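Local coordinates for protein thiosulfate reductase (Thermus thermophilus, PDB 2VPZ) that probably reduces polysulfide or thiosulfate, using a molybdenum centre held with two molybdopterin guanine dinucleotides and a [4Fe-4S] cluster, at residues K498-L504 and G562-G568; P72-L78 and N216-D221. All coordinates share one frame; numbering follows the deposited sequence.

Contact 1. Residues K498-L504 and G562-G568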
ATOM      1  N   LYS A 498      39.523  -2.740 -14.949  1.00 50.66           N
ATOM      2  CA  LYS A 498      39.940  -3.603 -13.821  1.00 50.05           C
ATOM      3  C   LYS A 498      40.653  -4.825 -14.521  1.00 48.88           C
ATOM      4  O   LYS A 498      41.789  -5.180 -14.180  1.00 48.10           O
ATOM      5  CB  LYS A 498      38.686  -4.051 -13.048  1.00 51.54           C
ATOM      6  CG  LYS A 498      38.870  -4.553 -11.594  1.00 53.91           C
ATOM      7  CD  LYS A 498      37.533  -4.994 -10.938  1.00 56.16           C
ATOM      8  CE  LYS A 498      37.241  -4.255  -9.615  1.00 58.69           C
ATOM      9  NZ  LYS A 498      36.695  -5.160  -8.524  1.00 61.40           N
ATOM     10  N   THR A 499      39.965  -5.437 -15.491  1.00 47.71           N
ATOM     11  CA  THR A 499      40.464  -6.541 -16.325  1.00 47.03           C
ATOM     12  C   THR A 499      40.438  -6.043 -17.799  1.00 46.61           C
ATOM     13  O   THR A 499      39.443  -6.272 -18.502  1.00 46.45           O
ATOM     14  CB  THR A 499      39.573  -7.836 -16.211  1.00 46.98           C
ATOM     15  OG1 THR A 499      38.311  -7.622 -16.828  1.00 47.86           O
ATOM     16  CG2 THR A 499      39.399  -8.228 -14.737  1.00 45.63           C
ATOM     17  N   PRO A 500      41.543  -5.399 -18.286  1.00 45.76           N
ATOM     18  CA  PRO A 500      41.595  -4.888 -19.669  1.00 44.17           C
ATOM     19  C   PRO A 500      41.055  -5.865 -20.709  1.00 43.27           C
ATOM     20  O   PRO A 500      41.284  -7.057 -20.566  1.00 43.59           O
ATOM     21  CB  PRO A 500      43.078  -4.601 -19.925  1.00 44.24           C
ATOM     22  CG  PRO A 500      43.745  -4.596 -18.578  1.00 45.19           C
ATOM     23  CD  PRO A 500      42.888  -5.519 -17.705  1.00 45.80           C
ATOM     24  N   PHE A 501      40.363  -5.398 -21.749  1.00 41.46           N
ATOM     25  CA  PHE A 501      39.876  -6.301 -22.775  1.00 40.52           C
ATOM     26  C   PHE A 501      39.893  -5.752 -24.205  1.00 40.89           C
ATOM     27  O   PHE A 501      40.043  -4.544 -24.426  1.00 40.59           O
ATOM     28  CB  PHE A 501      38.493  -6.913 -22.396  1.00 41.98           C
ATOM     29  CG  PHE A 501      37.373  -5.888 -22.162  1.00 41.16           C
ATOM     30  CD1 PHE A 501      36.442  -5.592 -23.172  1.00 41.50           C
ATOM     31  CD2 PHE A 501      37.249  -5.223 -20.930  1.00 40.45           C
ATOM     32  CE1 PHE A 501      35.399  -4.648 -22.968  1.00 41.65           C
ATOM     33  CE2 PHE A 501      36.217  -4.276 -20.698  1.00 41.29           C
ATOM     34  CZ  PHE A 501      35.290  -3.987 -21.723  1.00 41.61           C
ATOM     35  N   ILE A 502      39.753  -6.646 -25.172  1.00 41.75           N
ATOM     36  CA  ILE A 502      39.778  -6.332 -26.594  1.00 42.58           C
ATOM     37  C   ILE A 502      38.492  -6.844 -27.276  1.00 42.80           C
ATOM     38  O   ILE A 502      38.094  -7.997 -27.070  1.00 42.80           O
ATOM     39  CB  ILE A 502      41.058  -6.994 -27.252  1.00 42.44           C
ATOM     40  CG1 ILE A 502      42.313  -6.551 -26.507  1.00 43.52           C
ATOM     41  CG2 ILE A 502      41.139  -6.652 -28.760  1.00 44.20           C
ATOM     42  CD1 ILE A 502      43.609  -7.323 -26.870  1.00 45.76           C
ATOM     43  N   GLN A 503      37.831  -5.992 -28.058  1.00 41.48           N
ATOM     44  CA  GLN A 503      36.604  -6.402 -28.760  1.00 41.73           C
ATOM     45  C   GLN A 503      36.754  -6.370 -30.285  1.00 40.72           C
ATOM     46  O   GLN A 503      37.513  -5.561 -30.812  1.00 40.62           O
ATOM     47  CB  GLN A 503      35.406  -5.530 -28.360  1.00 43.92           C
ATOM     48  CG  GLN A 503      35.380  -5.005 -26.933  1.00 46.39           C
ATOM     49  CD  GLN A 503      34.041  -4.383 -26.535  1.00 48.05           C
ATOM     50  OE1 GLN A 503      33.430  -4.775 -25.543  1.00 48.62           O
ATOM     51  NE2 GLN A 503      33.581  -3.413 -27.322  1.00 49.23           N
ATOM     52  N   LEU A 504      36.014  -7.237 -30.975  1.00 41.07           N
ATOM     53  CA  LEU A 504      36.012  -7.331 -32.440  1.00 42.28           C
ATOM     54  C   LEU A 504      34.585  -7.361 -33.045  1.00 43.67           C
ATOM     55  O   LEU A 504      33.729  -8.119 -32.577  1.00 44.39           O
ATOM     56  CB  LEU A 504      36.784  -8.583 -32.951  1.00 43.56           C
ATOM     57  CG  LEU A 504      37.150  -8.796 -34.446  1.00 44.61           C
ATOM     58  CD1 LEU A 504      36.117  -9.667 -35.190  1.00 44.63           C
ATOM     59  CD2 LEU A 504      37.311  -7.431 -35.150  1.00 46.07           C
ATOM     60  N   GLY A 562      34.142 -13.184 -29.346  1.00 57.79           N
ATOM     61  CA  GLY A 562      33.965 -11.755 -29.592  1.00 55.32           C
ATOM     62  C   GLY A 562      34.820 -10.716 -28.885  1.00 53.71           C
ATOM     63  O   GLY A 562      35.264  -9.706 -29.489  1.00 55.30           O
ATOM     64  N   THR A 563      35.052 -10.961 -27.604  1.00 51.43           N
ATOM     65  CA  THR A 563      35.846 -10.167 -26.642  1.00 51.01           C
ATOM     66  C   THR A 563      37.055 -10.958 -26.040  1.00 51.35           C
ATOM     67  O   THR A 563      36.951 -12.163 -25.858  1.00 50.22           O
ATOM     68  CB  THR A 563      35.014  -9.733 -25.387  1.00 48.43           C
ATOM     69  OG1 THR A 563      33.732  -9.297 -25.770  1.00 47.86           O
ATOM     70  CG2 THR A 563      35.755  -8.627 -24.595  1.00 48.66           C
ATOM     71  N   LEU A 564      38.162 -10.273 -25.727  1.00 51.26           N
ATOM     72  CA  LEU A 564      39.332 -10.899 -25.088  1.00 50.80           C
ATOM     73  C   LEU A 564      39.775 -10.099 -23.807  1.00 50.65           C
ATOM     74  O   LEU A 564      40.048  -8.878 -23.903  1.00 51.37           O
ATOM     75  CB  LEU A 564      40.526 -11.095 -26.098  1.00 52.09           C
ATOM     76  CG  LEU A 564      41.834 -11.861 -25.706  1.00 53.03           C
ATOM     77  CD1 LEU A 564      42.281 -12.882 -26.784  1.00 53.59           C
ATOM     78  CD2 LEU A 564      42.984 -10.861 -25.413  1.00 53.65           C
ATOM     79  N   VAL A 565      39.749 -10.758 -22.634  1.00 50.51           N
ATOM     80  CA  VAL A 565      40.153 -10.218 -21.312  1.00 51.48           C
ATOM     81  C   VAL A 565      41.581 -10.722 -20.986  1.00 53.66           C
ATOM     82  O   VAL A 565      41.921 -11.914 -21.160  1.00 55.23           O
ATOM     83  CB  VAL A 565      39.201 -10.636 -20.078  1.00 50.36           C
ATOM     84  CG1 VAL A 565      39.515  -9.748 -18.824  1.00 49.42           C
ATOM     85  CG2 VAL A 565      37.720 -10.492 -20.467  1.00 48.65           C
ATOM     86  N   GLN A 566      42.399  -9.764 -20.548  1.00 53.88           N
ATOM     87  CA  GLN A 566      43.789  -9.920 -20.192  1.00 55.18           C
ATOM     88  C   GLN A 566      44.074  -9.634 -18.726  1.00 57.31           C
ATOM     89  O   GLN A 566      43.234  -9.082 -18.008  1.00 55.93           O
ATOM     90  CB  GLN A 566      44.637  -8.957 -21.012  1.00 52.67           C
ATOM     91  CG  GLN A 566      44.649  -9.140 -22.486  1.00 51.68           C
ATOM     92  CD  GLN A 566      45.762  -8.327 -23.073  1.00 50.38           C
ATOM     93  OE1 GLN A 566      46.269  -7.445 -22.366  1.00 51.01           O
ATOM     94  NE2 GLN A 566      46.164  -8.594 -24.310  1.00 50.22           N
ATOM     95  N   ARG A 567      45.266  -9.971 -18.254  1.00 60.32           N
ATOM     96  CA  ARG A 567      45.521  -9.684 -16.871  1.00 62.55           C
ATOM     97  C   ARG A 567      46.182  -8.330 -16.629  1.00 63.87           C
ATOM     98  O   ARG A 567      47.125  -7.925 -17.334  1.00 65.90           O
ATOM     99  CB  ARG A 567      46.316 -10.793 -16.165  1.00 64.16           C
ATOM    100  CG  ARG A 567      46.108 -10.782 -14.649  1.00 66.66           C
ATOM    101  CD  ARG A 567      46.934 -11.880 -13.988  1.00 68.88           C
ATOM    102  NE  ARG A 567      46.547 -13.216 -14.456  1.00 70.63           N
ATOM    103  CZ  ARG A 567      47.248 -13.999 -15.277  1.00 72.14           C
ATOM    104  NH1 ARG A 567      48.420 -13.619 -15.765  1.00 72.12           N
ATOM    105  NH2 ARG A 567      46.755 -15.193 -15.617  1.00 73.05           N
ATOM    106  N   GLY A 568      45.648  -7.636 -15.625  1.00 63.36           N
ATOM    107  CA  GLY A 568      46.123  -6.335 -15.204  1.00 64.96           C
ATOM    108  C   GLY A 568      46.048  -6.084 -13.713  1.00 65.00           C
ATOM    109  O   GLY A 568      46.127  -7.017 -12.891  1.00 65.36           O
TER
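Thr499 meets Val565 just before the two strands pair, its OG1 and CB both crowding Val565 CG1 more closely than the model can be trusted for. At Pro500 the backbone takes over: its carbonyl O accepts Gln566 N at 2.9 Å, nearly straight at 171° about the hydrogen, and also receives the CA-H of Val565. Phe501 then faces Val565 as a non-hydrogen-bonded antiparallel pair. Its CG sits between the backbone N and the carbonyl carbon (chi1 59°), which swings the ring away from 562-568; CB stays 4.1 Å from Val565 CG2, while CD1 meets the methyl CG2 of Thr563 obliquely at 3.4 Å. Ile502 and Leu564 form the hydrogen-bonded pair. Leu564 N bonds to Ile502 O at a rather short 2.6 Å; the return bond from Ile502 N to Leu564 O is less certain, because that oxygen is placed too close to a neighbour. On this face the two side chains lie side by side and point the same way, Ile502 CD1 3.9 Å from Leu564 CD2. Gln566, its NE2 bonded to Tyr370 O, and Ile502 both touch Leu551 of helix 540-551. Gln503 opposes Thr563, but their polar ends go elsewhere: Gln503 NE2 to Arg50 O, Thr563 OG1 to Tyr68 and Asn71. Leu504 N closes the ladder on Gly562 O at 3.0 Å. Main-chain bonds thus dock 563-565 as an outer strand of a three-stranded antiparallel sheet; the Ile502 face is mainly apolar, while Gln503 NE2 ties the other to Arg50, a residue of the cluster pocket.

Contact 2. Residues P72-L78 and N216-D221. With SF4 (iron/sulfur cluster), chain G.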
ATOM      1  N   PRO A  72      32.580  -7.626 -20.615  1.00 39.44           N
ATOM      2  CA  PRO A  72      32.506  -6.783 -19.401  1.00 38.87           C
ATOM      3  C   PRO A  72      31.616  -5.510 -19.443  1.00 37.20           C
ATOM      4  O   PRO A  72      31.367  -4.878 -18.414  1.00 38.13           O
ATOM      5  CB  PRO A  72      33.957  -6.435 -19.061  1.00 39.69           C
ATOM      6  CG  PRO A  72      34.805  -7.429 -19.860  1.00 40.61           C
ATOM      7  CD  PRO A  72      33.965  -7.813 -21.067  1.00 38.82           C
ATOM      8  N   LYS A  73      31.179  -5.117 -20.633  1.00 35.50           N
ATOM      9  CA  LYS A  73      30.327  -3.934 -20.815  1.00 33.90           C
ATOM     10  C   LYS A  73      28.822  -4.263 -20.788  1.00 32.94           C
ATOM     11  O   LYS A  73      28.091  -3.753 -19.950  1.00 31.12           O
ATOM     12  CB  LYS A  73      30.703  -3.177 -22.106  1.00 33.80           C
ATOM     13  CG  LYS A  73      32.035  -2.427 -22.052  1.00 33.34           C
ATOM     14  CD  LYS A  73      32.131  -1.406 -23.163  1.00 33.98           C
ATOM     15  CE  LYS A  73      33.290  -0.426 -22.971  1.00 33.87           C
ATOM     16  NZ  LYS A  73      32.891   0.782 -22.183  1.00 31.87           N
ATOM     17  N   SER A  74      28.356  -5.135 -21.676  1.00 33.90           N
ATOM     18  CA  SER A  74      26.933  -5.492 -21.668  1.00 34.33           C
ATOM     19  C   SER A  74      26.527  -6.534 -20.593  1.00 37.01           C
ATOM     20  O   SER A  74      25.490  -6.373 -19.936  1.00 37.53           O
ATOM     21  CB  SER A  74      26.459  -5.953 -23.056  1.00 30.56           C
ATOM     22  OG  SER A  74      27.352  -6.830 -23.675  1.00 31.21           O
ATOM     23  N   ARG A  75      27.359  -7.561 -20.375  1.00 37.64           N
ATOM     24  CA  ARG A  75      27.062  -8.679 -19.451  1.00 38.05           C
ATOM     25  C   ARG A  75      25.637  -9.253 -19.616  1.00 38.34           C
ATOM     26  O   ARG A  75      24.989  -9.583 -18.617  1.00 38.24           O
ATOM     27  CB  ARG A  75      27.170  -8.298 -17.980  1.00 37.74           C
ATOM     28  CG  ARG A  75      28.350  -7.558 -17.542  1.00 38.65           C
ATOM     29  CD  ARG A  75      27.940  -6.999 -16.226  1.00 39.01           C
ATOM     30  NE  ARG A  75      28.935  -6.205 -15.556  1.00 40.06           N
ATOM     31  CZ  ARG A  75      28.636  -5.213 -14.732  1.00 40.77           C
ATOM     32  NH1 ARG A  75      27.362  -4.937 -14.521  1.00 40.35           N
ATOM     33  NH2 ARG A  75      29.589  -4.508 -14.151  1.00 42.68           N
ATOM     34  N   GLY A  76      25.145  -9.341 -20.840  1.00 38.40           N
ATOM     35  CA  GLY A  76      23.822  -9.860 -21.087  1.00 38.36           C
ATOM     36  C   GLY A  76      22.685  -8.868 -21.301  1.00 38.48           C
ATOM     37  O   GLY A  76      21.664  -9.205 -21.934  1.00 39.40           O
ATOM     38  N   ARG A  77      22.840  -7.649 -20.785  1.00 38.03           N
ATOM     39  CA  ARG A  77      21.877  -6.542 -20.915  1.00 38.24           C
ATOM     40  C   ARG A  77      22.217  -5.528 -22.050  1.00 36.97           C
ATOM     41  O   ARG A  77      23.304  -5.572 -22.650  1.00 36.08           O
ATOM     42  CB  ARG A  77      21.716  -5.750 -19.601  1.00 38.74           C
ATOM     43  CG  ARG A  77      22.127  -6.440 -18.315  1.00 42.98           C
ATOM     44  CD  ARG A  77      21.012  -7.311 -17.777  1.00 47.29           C
ATOM     45  NE  ARG A  77      21.122  -8.697 -18.221  1.00 52.15           N
ATOM     46  CZ  ARG A  77      21.457  -9.711 -17.439  1.00 54.73           C
ATOM     47  NH1 ARG A  77      21.707  -9.483 -16.168  1.00 56.98           N
ATOM     48  NH2 ARG A  77      21.549 -10.945 -17.912  1.00 54.92           N
ATOM     49  N   LEU A  78      21.280  -4.613 -22.308  1.00 35.66           N
ATOM     50  CA  LEU A  78      21.357  -3.571 -23.328  1.00 36.17           C
ATOM     51  C   LEU A  78      20.372  -2.422 -22.995  1.00 36.34           C
ATOM     52  O   LEU A  78      19.261  -2.673 -22.500  1.00 36.02           O
ATOM     53  CB  LEU A  78      21.034  -4.163 -24.731  1.00 33.58           C
ATOM     54  CG  LEU A  78      21.961  -3.921 -25.948  1.00 34.15           C
ATOM     55  CD1 LEU A  78      23.439  -4.202 -25.561  1.00 33.54           C
ATOM     56  CD2 LEU A  78      21.545  -4.801 -27.152  1.00 32.36           C
ATOM     57  N   ASN A 216      25.173   1.892 -20.632  1.00 33.76           N
ATOM     58  CA  ASN A 216      24.875   0.560 -20.130  1.00 33.90           C
ATOM     59  C   ASN A 216      25.391   0.123 -18.763  1.00 34.61           C
ATOM     60  O   ASN A 216      24.646   0.117 -17.765  1.00 35.39           O
ATOM     61  CB  ASN A 216      25.247  -0.508 -21.155  1.00 32.93           C
ATOM     62  CG  ASN A 216      24.549  -1.831 -20.919  1.00 33.30           C
ATOM     63  OD1 ASN A 216      23.913  -2.000 -19.877  1.00 32.70           O
ATOM     64  ND2 ASN A 216      24.652  -2.759 -21.878  1.00 31.57           N
ATOM     65  N   THR A 217      26.668  -0.226 -18.711  1.00 36.04           N
ATOM     66  CA  THR A 217      27.318  -0.749 -17.507  1.00 36.34           C
ATOM     67  C   THR A 217      27.191   0.105 -16.254  1.00 37.84           C
ATOM     68  O   THR A 217      27.031  -0.422 -15.133  1.00 37.91           O
ATOM     69  CB  THR A 217      28.846  -1.058 -17.718  1.00 35.76           C
ATOM     70  OG1 THR A 217      29.106  -1.399 -19.067  1.00 34.96           O
ATOM     71  CG2 THR A 217      29.295  -2.210 -16.788  1.00 35.99           C
ATOM     72  N   GLN A 218      27.262   1.423 -16.414  1.00 38.14           N
ATOM     73  CA  GLN A 218      27.155   2.272 -15.245  1.00 39.24           C
ATOM     74  C   GLN A 218      25.694   2.319 -14.728  1.00 39.29           C
ATOM     75  O   GLN A 218      25.471   2.613 -13.565  1.00 40.98           O
ATOM     76  CB  GLN A 218      27.750   3.683 -15.474  1.00 41.00           C
ATOM     77  CG  GLN A 218      26.979   4.650 -16.387  1.00 43.48           C
ATOM     78  CD  GLN A 218      27.112   6.164 -16.001  1.00 44.32           C
ATOM     79  OE1 GLN A 218      28.090   6.593 -15.357  1.00 44.26           O
ATOM     80  NE2 GLN A 218      26.136   6.966 -16.424  1.00 43.43           N
ATOM     81  N   LEU A 219      24.720   2.005 -15.586  1.00 38.49           N
ATOM     82  CA  LEU A 219      23.311   1.950 -15.139  1.00 38.94           C
ATOM     83  C   LEU A 219      23.234   0.669 -14.250  1.00 37.63           C
ATOM     84  O   LEU A 219      22.784   0.703 -13.099  1.00 36.11           O
ATOM     85  CB  LEU A 219      22.332   1.844 -16.321  1.00 40.21           C
ATOM     86  CG  LEU A 219      20.839   2.056 -16.032  1.00 41.36           C
ATOM     87  CD1 LEU A 219      20.657   3.202 -15.017  1.00 42.18           C
ATOM     88  CD2 LEU A 219      20.067   2.346 -17.361  1.00 43.51           C
ATOM     89  N   GLN A 220      23.694  -0.443 -14.811  1.00 36.68           N
ATOM     90  CA  GLN A 220      23.766  -1.707 -14.103  1.00 35.37           C
ATOM     91  C   GLN A 220      24.449  -1.534 -12.730  1.00 35.62           C
ATOM     92  O   GLN A 220      23.867  -1.871 -11.710  1.00 36.24           O
ATOM     93  CB  GLN A 220      24.548  -2.751 -14.903  1.00 34.37           C
ATOM     94  CG  GLN A 220      23.872  -3.206 -16.161  1.00 33.47           C
ATOM     95  CD  GLN A 220      24.686  -4.205 -16.917  1.00 34.54           C
ATOM     96  OE1 GLN A 220      24.680  -4.250 -18.154  1.00 33.70           O
ATOM     97  NE2 GLN A 220      25.424  -5.026 -16.164  1.00 36.78           N
ATOM     98  N   ASP A 221      25.667  -0.997 -12.707  1.00 37.13           N
ATOM     99  CA  ASP A 221      26.433  -0.813 -11.463  1.00 37.61           C
ATOM    100  C   ASP A 221      25.756   0.079 -10.394  1.00 37.55           C
ATOM    101  O   ASP A 221      25.730  -0.234  -9.176  1.00 36.80           O
ATOM    102  CB  ASP A 221      27.865  -0.259 -11.748  1.00 39.45           C
ATOM    103  CG  ASP A 221      28.744  -1.235 -12.562  1.00 41.29           C
ATOM    104  OD1 ASP A 221      28.447  -2.453 -12.554  1.00 42.07           O
ATOM    105  OD2 ASP A 221      29.734  -0.769 -13.173  1.00 42.79           O
TER
HETATM  106 FE1  SF4 G1764      25.964   0.495 -25.260  1.00 41.75          FE
HETATM  107 FE2  SF4 G1764      23.504   1.708 -25.096  1.00 32.40          FE
HETATM  108 FE3  SF4 G1764      25.672   3.032 -26.147  1.00 33.34          FE
HETATM  109 FE4  SF4 G1764      24.521   0.996 -27.569  1.00 39.34          FE
HETATM  110  S1  SF4 G1764      23.514   2.988 -27.008  1.00 34.05           S
HETATM  111  S2  SF4 G1764      26.794   1.344 -27.243  1.00 38.14           S
HETATM  112  S3  SF4 G1764      23.911  -0.415 -25.871  1.00 40.54           S
HETATM  113  S4  SF4 G1764      25.428   2.321 -23.951  1.00 37.84           S
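Thr217 OG1 is gripped twice: it donates to Lys73 O at 2.7 Å, tilted out of the carbonyl plane, and is bonded to Trp49 NE1. The methyl CG2 of this threonine lies over one face of the Arg75 guanidinium, 3.5 Å from NH2 and offset toward the rim. That guanidinium, carried by the type I' turn from Ser74 to Arg77, reaches on to Asp221 along an extended chain. NH2 meets the syn lone pair of Asp221 OD1 at 2.8 Å, with the oxygen in the guanidinium plane, and NH1 adds a weak bond to the same oxygen. Replacing Arg75 by an alanine would probably leave the Asp221 carboxylate without this charge partner and the Thr217 methyl without the flat group it packs on. Nearer the cluster, Asn216 has CG anti to its backbone N (chi1 -160°), which directs ND2 to Arg77 O in a weak bond of 3.2 Å. Asn216 N comes 3.4 Å from SF4 S4, and Leu78 CD1 3.8 Å from SF4 S3. Another protein chain packs on Arg75 and Arg77, and strand 501-503 touches Pro72 and Lys73, as the loop before helix 80-84 lies on the start of helix 216-227.

In the fold
Contacts 1 and 2 have centres 15 Å apart and meet through the start of the 72-78 loop. Phe501 CD2 packs on Pro72 CG at 3.5 Å and Phe501 CZ on Lys73 CG at 3.6 Å, so the ring that turns away from strand 563-565 becomes the bridge to the cluster loop; Thr563 CG2 adds a looser touch on Pro72 CD. Both contacts approach the iron-sulfur ligand Cys51: its side chain is about 6 Å from that of Gln503 and about 4 Å from that of Asn216. Contact 2 touches the cluster directly, whereas Gln503 in contact 1 stays about 8 Å from it. Beyond, the Asn216 side chain is about 10 Å from a molybdopterin guanine dinucleotide.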